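Local coordinates for ribonuclease T2 (Homo sapiens, PDB 3T0O), which cleaves single-stranded RNA, preferentially between purine and uridine residues, and so degrades microbial RNA into fragments sensed by TLR8 in innate immunity, at residues 14-19 with 174-179; 23-28 with 75-80; 38-43 with 116-121. One frame throughout, in Å; residues are numbered along the deposited sequence.

Contact 1 (14-19 with 174-179)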
loop_
_atom_site.group_PDB
_atom_site.type_symbol
_atom_site.label_atom_id
_atom_site.label_comp_id
_atom_site.label_asym_id
_atom_site.label_seq_id
_atom_site.Cartn_x
_atom_site.Cartn_y
_atom_site.Cartn_z
ATOM N N ILE A 14 1.602 3.974 -8.792
ATOM C CA ILE A 14 0.578 3.149 -8.144
ATOM C C ILE A 14 0.720 3.296 -6.643
ATOM O O ILE A 14 1.808 3.002 -6.102
ATOM C CB ILE A 14 0.752 1.692 -8.565
ATOM C CG1 ILE A 14 0.730 1.511 -10.059
ATOM C CG2 ILE A 14 -0.439 0.846 -7.959
ATOM C CD1 ILE A 14 1.282 0.109 -10.481
ATOM N N MET A 15 -0.312 3.838 -5.968
ATOM C CA MET A 15 -0.271 3.913 -4.512
ATOM C C MET A 15 -0.816 2.575 -4.023
ATOM O O MET A 15 -1.946 2.222 -4.306
ATOM C CB MET A 15 -1.139 5.038 -3.978
ATOM C CG MET A 15 -1.357 4.943 -2.461
ATOM S SD MET A 15 0.174 5.061 -1.458
ATOM C CE MET A 15 -0.433 5.301 0.191
ATOM N N VAL A 16 0.000 1.823 -3.283
ATOM C CA VAL A 16 -0.312 0.446 -2.924
ATOM C C VAL A 16 -0.475 0.426 -1.432
ATOM O O VAL A 16 0.434 0.837 -0.669
ATOM C CB VAL A 16 0.893 -0.429 -3.289
ATOM C CG1 VAL A 16 0.528 -1.899 -2.938
ATOM C CG2 VAL A 16 1.162 -0.232 -4.789
ATOM N N GLN A 17 -1.641 -0.034 -0.933
ATOM C CA GLN A 17 -1.904 -0.110 0.493
ATOM C C GLN A 17 -2.326 -1.560 0.776
ATOM O O GLN A 17 -2.905 -2.207 -0.077
ATOM C CB GLN A 17 -3.049 0.824 0.844
ATOM C CG GLN A 17 -2.634 2.282 0.661
ATOM C CD GLN A 17 -3.758 3.241 0.900
ATOM O OE1 GLN A 17 -4.470 3.663 -0.056
ATOM N NE2 GLN A 17 -4.004 3.526 2.113
ATOM N N HIS A 18 -1.981 -2.031 1.955
ATOM C CA HIS A 18 -2.254 -3.440 2.281
ATOM C C HIS A 18 -2.817 -3.606 3.668
ATOM O O HIS A 18 -2.737 -2.716 4.479
ATOM C CB HIS A 18 -1.059 -4.350 1.957
ATOM C CG HIS A 18 0.226 -3.944 2.643
ATOM N ND1 HIS A 18 1.420 -4.512 2.245
ATOM C CD2 HIS A 18 0.510 -3.035 3.601
ATOM C CE1 HIS A 18 2.381 -4.026 3.017
ATOM N NE2 HIS A 18 1.874 -3.076 3.787
ATOM N N TRP A 19 -3.435 -4.771 3.878
ATOM C CA TRP A 19 -4.149 -5.075 5.094
ATOM C C TRP A 19 -3.276 -5.980 5.909
ATOM O O TRP A 19 -3.064 -7.116 5.551
ATOM C CB TRP A 19 -5.461 -5.747 4.702
ATOM C CG TRP A 19 -6.303 -6.065 5.889
ATOM C CD1 TRP A 19 -6.726 -7.336 6.329
ATOM C CD2 TRP A 19 -6.871 -5.126 6.812
ATOM N NE1 TRP A 19 -7.517 -7.191 7.453
ATOM C CE2 TRP A 19 -7.606 -5.867 7.778
ATOM C CE3 TRP A 19 -6.849 -3.730 6.899
ATOM C CZ2 TRP A 19 -8.305 -5.254 8.831
ATOM C CZ3 TRP A 19 -7.521 -3.121 7.956
ATOM C CH2 TRP A 19 -8.203 -3.873 8.927
ATOM N N GLN A 174 -4.722 -6.299 -0.577
ATOM C CA GLN A 174 -3.995 -5.096 -1.103
ATOM C C GLN A 174 -4.904 -4.329 -2.029
ATOM O O GLN A 174 -5.628 -4.939 -2.800
ATOM C CB GLN A 174 -2.690 -5.589 -1.777
ATOM C CG GLN A 174 -1.831 -4.426 -2.315
ATOM C CD GLN A 174 -0.386 -4.953 -2.471
ATOM O OE1 GLN A 174 0.361 -4.873 -1.516
ATOM N NE2 GLN A 174 -0.045 -5.359 -3.653
ATOM N N ILE A 175 -4.883 -2.997 -1.911
ATOM C CA ILE A 175 -5.710 -2.149 -2.767
ATOM C C ILE A 175 -4.791 -1.157 -3.409
ATOM O O ILE A 175 -3.968 -0.525 -2.721
ATOM C CB ILE A 175 -6.747 -1.491 -1.940
ATOM C CG1 ILE A 175 -7.778 -2.551 -1.429
ATOM C CG2 ILE A 175 -7.392 -0.295 -2.725
ATOM C CD1 ILE A 175 -8.827 -1.947 -0.429
ATOM N N GLU A 176 -4.861 -1.084 -4.708
ATOM C CA GLU A 176 -3.950 -0.216 -5.523
ATOM C C GLU A 176 -4.782 0.840 -6.184
ATOM O O GLU A 176 -5.837 0.562 -6.740
ATOM C CB GLU A 176 -3.187 -0.993 -6.575
ATOM C CG GLU A 176 -2.391 -2.118 -5.860
ATOM C CD GLU A 176 -1.518 -2.839 -6.790
ATOM O OE1 GLU A 176 -1.718 -2.719 -7.984
ATOM O OE2 GLU A 176 -0.647 -3.578 -6.307
ATOM N N LEU A 177 -4.293 2.085 -6.143
ATOM C CA LEU A 177 -4.972 3.222 -6.819
ATOM C C LEU A 177 -3.881 3.876 -7.666
ATOM O O LEU A 177 -2.796 4.210 -7.175
ATOM C CB LEU A 177 -5.504 4.251 -5.823
ATOM C CG LEU A 177 -6.696 3.713 -4.979
ATOM C CD1 LEU A 177 -6.842 4.501 -3.672
ATOM C CD2 LEU A 177 -7.942 3.801 -5.876
ATOM N N CYS A 178 -4.185 4.076 -8.942
ATOM C CA CYS A 178 -3.186 4.694 -9.817
ATOM C C CYS A 178 -3.267 6.213 -9.715
ATOM O O CYS A 178 -4.318 6.801 -9.483
ATOM C CB CYS A 178 -3.374 4.244 -11.245
ATOM S SG CYS A 178 -2.798 2.500 -11.347
ATOM N N LEU A 179 -2.108 6.837 -9.918
ATOM C CA LEU A 179 -1.952 8.292 -9.712
ATOM C C LEU A 179 -1.133 8.869 -10.832
ATOM O O LEU A 179 -0.239 8.214 -11.388
ATOM C CB LEU A 179 -1.229 8.597 -8.369
ATOM C CG LEU A 179 -1.902 8.059 -7.126
ATOM C CD1 LEU A 179 -0.954 8.300 -5.945
ATOM C CD2 LEU A 179 -3.213 8.745 -6.875
HETATM O O HOH W 1 1.391 -6.590 0.471
#
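V16 turns CG1 and Q174 turns CG away from their own backbone nitrogens (chi1 -178° in both), and these two torsions bring the valine methyl against the glutamine amide. V16 CG1 lies only 3.2 Å from Q174 CD, and the two side chains meet at a slant. E176 turns differently, its CG beside its own nitrogen and opposite the carbonyl carbon (chi1 -57°), and runs alongside V16 in the same direction; its aliphatic CB packs on I14 CG2 at 3.6 Å. Further along this face I14 CG1 touches the sulfur of C178, which is in disulfide linkage with C189. On the other face M15 CB meets L179 CD1 at 3.8 Å, while the thioether end of M15 leads off to helix 107-121.

The two strands run antiparallel, and four backbone hydrogen bonds join them within the pairs M15-L177 and Q17-I175. The shortest run from M15 N to L177 O and from I175 N to Q17 O, 2.8 Å each. The non-hydrogen-bonded pair V16-E176 stands between them, and I14-C178 and H18-Q174 flank them at the two ends.

At the end of the contact, H18 ND1 and Q174 OE1 share one water, which lies 2.7 Å from ND1, in the plane of the imidazole ring, and donates to OE1. Q174 OE1 also accepts from ND1 of H41, a predicted catalytic residue, and Q174 NE2 bonds Q159. With both ends of its amide engaged, Q174 is held in rotation, which would help fix the orientation of the H41 ring within the probable active site.

Contact 2 (23-28 with 75-80)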
loop_
_atom_site.group_PDB
_atom_site.type_symbol
_atom_site.label_atom_id
_atom_site.label_comp_id
_atom_site.label_asym_id
_atom_site.label_seq_id
_atom_site.Cartn_x
_atom_site.Cartn_y
_atom_site.Cartn_z
ATOM N N VAL A 23 -1.573 -9.760 5.070
ATOM C CA VAL A 23 -0.247 -9.895 4.512
ATOM C C VAL A 23 0.847 -10.309 5.494
ATOM O O VAL A 23 1.935 -10.767 5.051
ATOM C CB VAL A 23 0.172 -8.672 3.676
ATOM C CG1 VAL A 23 -0.824 -8.418 2.476
ATOM C CG2 VAL A 23 0.347 -7.413 4.549
ATOM N N CYS A 24 0.604 -10.069 6.770
ATOM C CA CYS A 24 1.587 -10.472 7.775
ATOM C C CYS A 24 1.946 -11.934 7.596
ATOM O O CYS A 24 1.090 -12.811 7.375
ATOM C CB CYS A 24 0.943 -10.269 9.150
ATOM S SG CYS A 24 1.108 -8.572 9.724
ATOM N N GLU A 25 3.225 -12.212 7.795
ATOM C CA GLU A 25 3.751 -13.581 7.588
ATOM C C GLU A 25 4.266 -14.209 8.819
ATOM O O GLU A 25 4.419 -15.426 8.883
ATOM C CB GLU A 25 4.908 -13.510 6.572
ATOM C CG GLU A 25 4.385 -13.126 5.212
ATOM C CD GLU A 25 5.395 -13.339 4.056
ATOM O OE1 GLU A 25 6.525 -13.801 4.309
ATOM O OE2 GLU A 25 5.029 -12.948 2.926
ATOM N N LYS A 26 4.612 -13.410 9.816
ATOM C CA LYS A 26 5.161 -13.993 11.042
ATOM C C LYS A 26 4.640 -13.168 12.183
ATOM O O LYS A 26 4.392 -11.965 12.012
ATOM C CB LYS A 26 6.673 -13.883 11.066
ATOM C CG LYS A 26 7.413 -14.648 10.081
ATOM C CD LYS A 26 8.760 -14.887 10.729
ATOM C CE LYS A 26 9.893 -14.518 9.803
ATOM N NZ LYS A 26 11.157 -14.956 10.448
ATOM N N ILE A 27 4.475 -13.794 13.341
ATOM C CA ILE A 27 3.903 -13.068 14.484
ATOM C C ILE A 27 5.124 -12.490 15.207
ATOM O O ILE A 27 5.686 -13.063 16.120
ATOM C CB ILE A 27 3.062 -13.971 15.422
ATOM C CG1 ILE A 27 1.811 -14.413 14.682
ATOM C CG2 ILE A 27 2.689 -13.178 16.779
ATOM C CD1 ILE A 27 1.016 -15.480 15.385
ATOM N N GLN A 28 5.554 -11.360 14.679
ATOM C CA GLN A 28 6.700 -10.631 15.157
ATOM C C GLN A 28 6.630 -9.166 14.785
ATOM O O GLN A 28 6.097 -8.803 13.772
ATOM C CB GLN A 28 7.982 -11.218 14.622
ATOM C CG GLN A 28 8.083 -11.235 13.154
ATOM C CD GLN A 28 9.354 -11.917 12.824
ATOM O OE1 GLN A 28 9.735 -12.871 13.517
ATOM N NE2 GLN A 28 10.076 -11.390 11.870
ATOM N N ASP A 75 6.472 -2.396 8.656
ATOM C CA ASP A 75 6.858 -3.586 7.925
ATOM C C ASP A 75 5.977 -4.725 8.305
ATOM O O ASP A 75 6.158 -5.349 9.322
ATOM C CB ASP A 75 8.307 -3.901 8.213
ATOM C CG ASP A 75 8.790 -5.143 7.491
ATOM O OD1 ASP A 75 7.969 -5.786 6.807
ATOM O OD2 ASP A 75 9.998 -5.487 7.635
ATOM N N VAL A 76 4.964 -4.948 7.488
ATOM C CA VAL A 76 4.000 -6.029 7.758
ATOM C C VAL A 76 4.070 -7.121 6.736
ATOM O O VAL A 76 3.120 -7.927 6.648
ATOM C CB VAL A 76 2.573 -5.443 7.877
ATOM C CG1 VAL A 76 2.515 -4.514 9.099
ATOM C CG2 VAL A 76 2.138 -4.721 6.585
ATOM N N ILE A 77 5.219 -7.237 6.069
ATOM C CA ILE A 77 5.417 -8.395 5.168
ATOM C C ILE A 77 6.481 -9.254 5.792
ATOM O O ILE A 77 6.148 -10.349 6.254
ATOM C CB ILE A 77 5.793 -7.894 3.818
ATOM C CG1 ILE A 77 4.575 -7.149 3.221
ATOM C CG2 ILE A 77 6.132 -9.117 2.946
ATOM C CD1 ILE A 77 4.841 -6.422 1.990
ATOM N N HIS A 78 7.738 -8.817 5.855
ATOM C CA HIS A 78 8.714 -9.636 6.544
ATOM C C HIS A 78 8.850 -9.360 8.014
ATOM O O HIS A 78 9.400 -10.204 8.770
ATOM C CB HIS A 78 10.092 -9.437 6.004
ATOM C CG HIS A 78 10.228 -9.917 4.603
ATOM N ND1 HIS A 78 9.906 -11.204 4.216
ATOM C CD2 HIS A 78 10.600 -9.255 3.487
ATOM C CE1 HIS A 78 10.070 -11.305 2.900
ATOM N NE2 HIS A 78 10.507 -10.146 2.437
ATOM N N SER A 79 8.367 -8.159 8.375
ATOM C CA SER A 79 8.385 -7.785 9.772
ATOM C C SER A 79 9.774 -7.929 10.348
ATOM O O SER A 79 9.948 -8.520 11.417
ATOM C CB SER A 79 7.341 -8.583 10.599
ATOM O OG SER A 79 6.047 -8.216 10.139
ATOM N N PHE A 80 10.785 -7.412 9.652
ATOM C CA PHE A 80 12.139 -7.447 10.177
ATOM C C PHE A 80 12.188 -6.450 11.354
ATOM O O PHE A 80 11.426 -5.438 11.390
ATOM C CB PHE A 80 13.076 -6.952 9.068
ATOM C CG PHE A 80 13.235 -7.889 7.889
ATOM C CD1 PHE A 80 13.565 -9.242 8.094
ATOM C CD2 PHE A 80 13.106 -7.421 6.612
ATOM C CE1 PHE A 80 13.737 -10.114 7.021
ATOM C CE2 PHE A 80 13.354 -8.318 5.506
ATOM C CZ PHE A 80 13.637 -9.619 5.737
HETATM O O HOH W 2 5.398 -10.696 8.888
#
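Two irregular loops meet next to H41, the predicted active-site histidine, where Q28 of one presents its amide nitrogen to the carbonyls of S79 and H78 in the other. Q28 NE2 lies 2.9 Å from S79 O, approaching from above the carbonyl plane, with a weak second bond to H78 O. Q28 CG sits between its own N and carbonyl carbon (chi1 59°), from where it packs on S79 CB at 3.8 Å. The 75-80 loop is shaped by an Asx turn in which D75 OD1 accepts from I77 N; the same carboxylate oxygen also receives S79 N, and D75 OD2 takes F80 N, so the loop is wound round a single side chain.

A water bridges the loops, accepting from E25 N and donating to I77 O at 2.8 Å. Close by, E25 CB rests against the same carbonyl, 3.4 Å from I77 O, while the carboxylate of E25 reaches out to a salt bridge with R212. Deeper in, V23 CG2 meets V76 CG2 at 3.8 Å, the two valines crossing at a slant, and C24 SG packs on V76 CB at 3.9 Å. C24 is tied by a disulfide to C31, which also touches V76 and S79.

The 23-28 loop leaves helix 20-23, and the 75-80 loop joins helix 66-72 to helix 84-98. Their inner side chains V23, V76 and I77 cover H18 of strand 12-18, with I77 reaching H41 of strand 39-45.

Contact 3 (38-43 with 116-121)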
loop_
_atom_site.group_PDB
_atom_site.type_symbol
_atom_site.label_atom_id
_atom_site.label_comp_id
_atom_site.label_asym_id
_atom_site.label_seq_id
_atom_site.Cartn_x
_atom_site.Cartn_y
_atom_site.Cartn_z
ATOM N N TRP A 38 -5.541 -0.263 7.141
ATOM C CA TRP A 38 -4.731 -0.364 5.954
ATOM C C TRP A 38 -3.556 0.525 6.047
ATOM O O TRP A 38 -3.659 1.669 6.511
ATOM C CB TRP A 38 -5.555 0.097 4.727
ATOM C CG TRP A 38 -6.673 -0.901 4.446
ATOM C CD1 TRP A 38 -7.916 -0.976 5.104
ATOM C CD2 TRP A 38 -6.654 -1.951 3.484
ATOM N NE1 TRP A 38 -8.617 -2.065 4.605
ATOM C CE2 TRP A 38 -7.892 -2.657 3.600
ATOM C CE3 TRP A 38 -5.718 -2.365 2.522
ATOM C CZ2 TRP A 38 -8.196 -3.768 2.824
ATOM C CZ3 TRP A 38 -6.027 -3.461 1.711
ATOM C CH2 TRP A 38 -7.281 -4.143 1.857
ATOM N N THR A 39 -2.398 -0.024 5.653
ATOM C CA THR A 39 -1.155 0.771 5.715
ATOM C C THR A 39 -0.489 0.819 4.346
ATOM O O THR A 39 -0.902 0.158 3.379
ATOM C CB THR A 39 -0.113 0.109 6.705
ATOM O OG1 THR A 39 0.105 -1.248 6.271
ATOM C CG2 THR A 39 -0.724 0.080 8.083
ATOM N N ILE A 40 0.559 1.675 4.246
ATOM C CA ILE A 40 1.252 1.864 2.997
ATOM C C ILE A 40 2.167 0.716 2.677
ATOM O O ILE A 40 3.010 0.335 3.505
ATOM C CB ILE A 40 2.110 3.127 3.064
ATOM C CG1 ILE A 40 1.211 4.326 3.375
ATOM C CG2 ILE A 40 2.841 3.267 1.719
ATOM C CD1 ILE A 40 2.045 5.601 3.708
ATOM N N HIS A 41 2.000 0.122 1.507
ATOM C CA HIS A 41 3.028 -0.750 0.981
ATOM C C HIS A 41 4.059 0.080 0.218
ATOM O O HIS A 41 5.254 0.072 0.567
ATOM C CB HIS A 41 2.386 -1.759 0.104
ATOM C CG HIS A 41 3.334 -2.838 -0.268
ATOM N ND1 HIS A 41 2.914 -3.999 -0.875
ATOM C CD2 HIS A 41 4.672 -2.941 -0.107
ATOM C CE1 HIS A 41 3.962 -4.775 -1.106
ATOM N NE2 HIS A 41 5.045 -4.173 -0.643
ATOM N N GLY A 42 3.614 0.875 -0.766
ATOM C CA GLY A 42 4.544 1.805 -1.351
ATOM C C GLY A 42 3.881 2.617 -2.453
ATOM O O GLY A 42 2.697 2.473 -2.725
ATOM N N LEU A 43 4.679 3.515 -3.033
ATOM C CA LEU A 43 4.288 4.338 -4.126
ATOM C C LEU A 43 5.160 3.972 -5.304
ATOM O O LEU A 43 6.349 4.258 -5.319
ATOM C CB LEU A 43 4.432 5.818 -3.739
ATOM C CG LEU A 43 4.101 6.747 -4.899
ATOM C CD1 LEU A 43 2.634 6.704 -5.224
ATOM C CD2 LEU A 43 4.464 8.225 -4.492
ATOM N N GLU A 116 1.677 11.829 2.485
ATOM C CA GLU A 116 0.588 12.794 2.258
ATOM C C GLU A 116 -0.504 12.176 1.482
ATOM O O GLU A 116 -1.670 12.337 1.828
ATOM C CB GLU A 116 1.150 13.977 1.500
ATOM C CG GLU A 116 0.238 15.114 1.324
ATOM C CD GLU A 116 1.017 16.297 0.755
ATOM O OE1 GLU A 116 1.775 16.116 -0.229
ATOM O OE2 GLU A 116 0.900 17.413 1.309
ATOM N N LEU A 117 -0.154 11.449 0.435
ATOM C CA LEU A 117 -1.173 10.804 -0.406
ATOM C C LEU A 117 -1.959 9.795 0.399
ATOM O O LEU A 117 -3.182 9.674 0.253
ATOM C CB LEU A 117 -0.445 10.055 -1.554
ATOM C CG LEU A 117 0.052 11.073 -2.559
ATOM C CD1 LEU A 117 0.930 10.302 -3.523
ATOM C CD2 LEU A 117 -1.174 11.631 -3.346
ATOM N N TYR A 118 -1.266 9.056 1.282
ATOM C CA TYR A 118 -1.999 8.091 2.111
ATOM C C TYR A 118 -3.055 8.834 2.980
ATOM O O TYR A 118 -4.173 8.351 3.089
ATOM C CB TYR A 118 -0.949 7.501 3.068
ATOM C CG TYR A 118 -1.526 6.564 4.132
ATOM C CD1 TYR A 118 -1.973 5.309 3.782
ATOM C CD2 TYR A 118 -1.587 6.978 5.440
ATOM C CE1 TYR A 118 -2.465 4.452 4.808
ATOM C CE2 TYR A 118 -2.068 6.153 6.471
ATOM C CZ TYR A 118 -2.484 4.890 6.117
ATOM O OH TYR A 118 -2.960 4.110 7.172
ATOM N N ARG A 119 -2.697 9.975 3.546
ATOM C CA ARG A 119 -3.608 10.771 4.382
ATOM C C ARG A 119 -4.783 11.317 3.587
ATOM O O ARG A 119 -5.913 11.410 4.097
ATOM C CB ARG A 119 -2.828 11.954 5.031
ATOM C CG ARG A 119 -1.715 11.473 5.987
ATOM C CD ARG A 119 -1.055 12.595 6.832
ATOM N NE ARG A 119 -0.571 13.728 6.045
ATOM C CZ ARG A 119 0.698 13.988 5.732
ATOM N NH1 ARG A 119 1.692 13.190 6.088
ATOM N NH2 ARG A 119 0.971 15.079 5.031
ATOM N N GLU A 120 -4.479 11.792 2.368
ATOM C CA GLU A 120 -5.477 12.434 1.536
ATOM C C GLU A 120 -6.414 11.364 1.000
ATOM O O GLU A 120 -7.647 11.575 0.907
ATOM C CB GLU A 120 -4.804 13.192 0.389
ATOM C CG GLU A 120 -4.075 14.419 0.907
ATOM C CD GLU A 120 -3.339 15.158 -0.171
ATOM O OE1 GLU A 120 -3.311 14.724 -1.345
ATOM O OE2 GLU A 120 -2.810 16.209 0.189
ATOM N N LEU A 121 -5.884 10.201 0.650
ATOM C CA LEU A 121 -6.792 9.209 0.164
ATOM C C LEU A 121 -7.689 8.650 1.271
ATOM O O LEU A 121 -8.904 8.372 1.097
ATOM C CB LEU A 121 -5.994 8.052 -0.424
ATOM C CG LEU A 121 -5.307 8.555 -1.693
ATOM C CD1 LEU A 121 -4.282 7.460 -2.089
ATOM C CD2 LEU A 121 -6.298 8.807 -2.875
#
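The polar part of this contact is one hydrogen bond, from Y118 OH to W38 O, 2.6 Å long. The carbonyl oxygen lies at the edge of the tyrosine ring, in its plane, and the hydroxyl oxygen in turn lies in the carbonyl plane, with a C=O...O angle of 159°. Y118 reaches this point from the helix because its CG stands opposite the backbone N (chi1 174°), which sends the ring across to the start of strand 39-45. The bond fixes the far end of a buried ring and satisfies the tyrosine hydroxyl at the point where the chain enters the strand.

The apolar part centres on the same ring. I40 crosses Y118 at a slant: its CG1 comes within 3.4 Å of Y118 CD1, and its terminal CD1 lies 3.6 Å from Y118 CB, so that the isoleucine follows the base of the tyrosine side chain. T39 adds its backbone, with CA 4.0 Å from Y118 CE1. Three residues on from I40, and separate from the ring, L43 CD2 meets L117 CD1 at 4.2 Å. L179 of strand 171-180 touches both of these leucines, and M15 lies against I40 and Y118, so the neighbouring strands complete the apolar layer.

H41 projects from the strand away from the helix, and with G42 it forms a classic beta bulge opposite V16. Helix 107-121 thus packs on one face of the central antiparallel sheet while H41, the predicted active-site histidine, stands on the other, the alpha/beta layout of the RNase T2 fold.

From the N terminus, strand 12-18 supplies the first half of contact 1, whose partner comes only at 174-179, so this pairing closes a long loop that encloses the other two contacts. Inside it, 23-28 and 38-43 follow in turn and find their partners at 75-80 and 116-121; contacts 2 and 3 therefore cross, their segments alternating along the chain. Contacts 1 and 3 share the central sheet, where strand 12-18 lies between 39-45 and 171-180, and contact 3 adds helix 107-121 to it. Contact 2 brings two outlying loops to the H18 and H41 side of that sheet, where all three contacts meet.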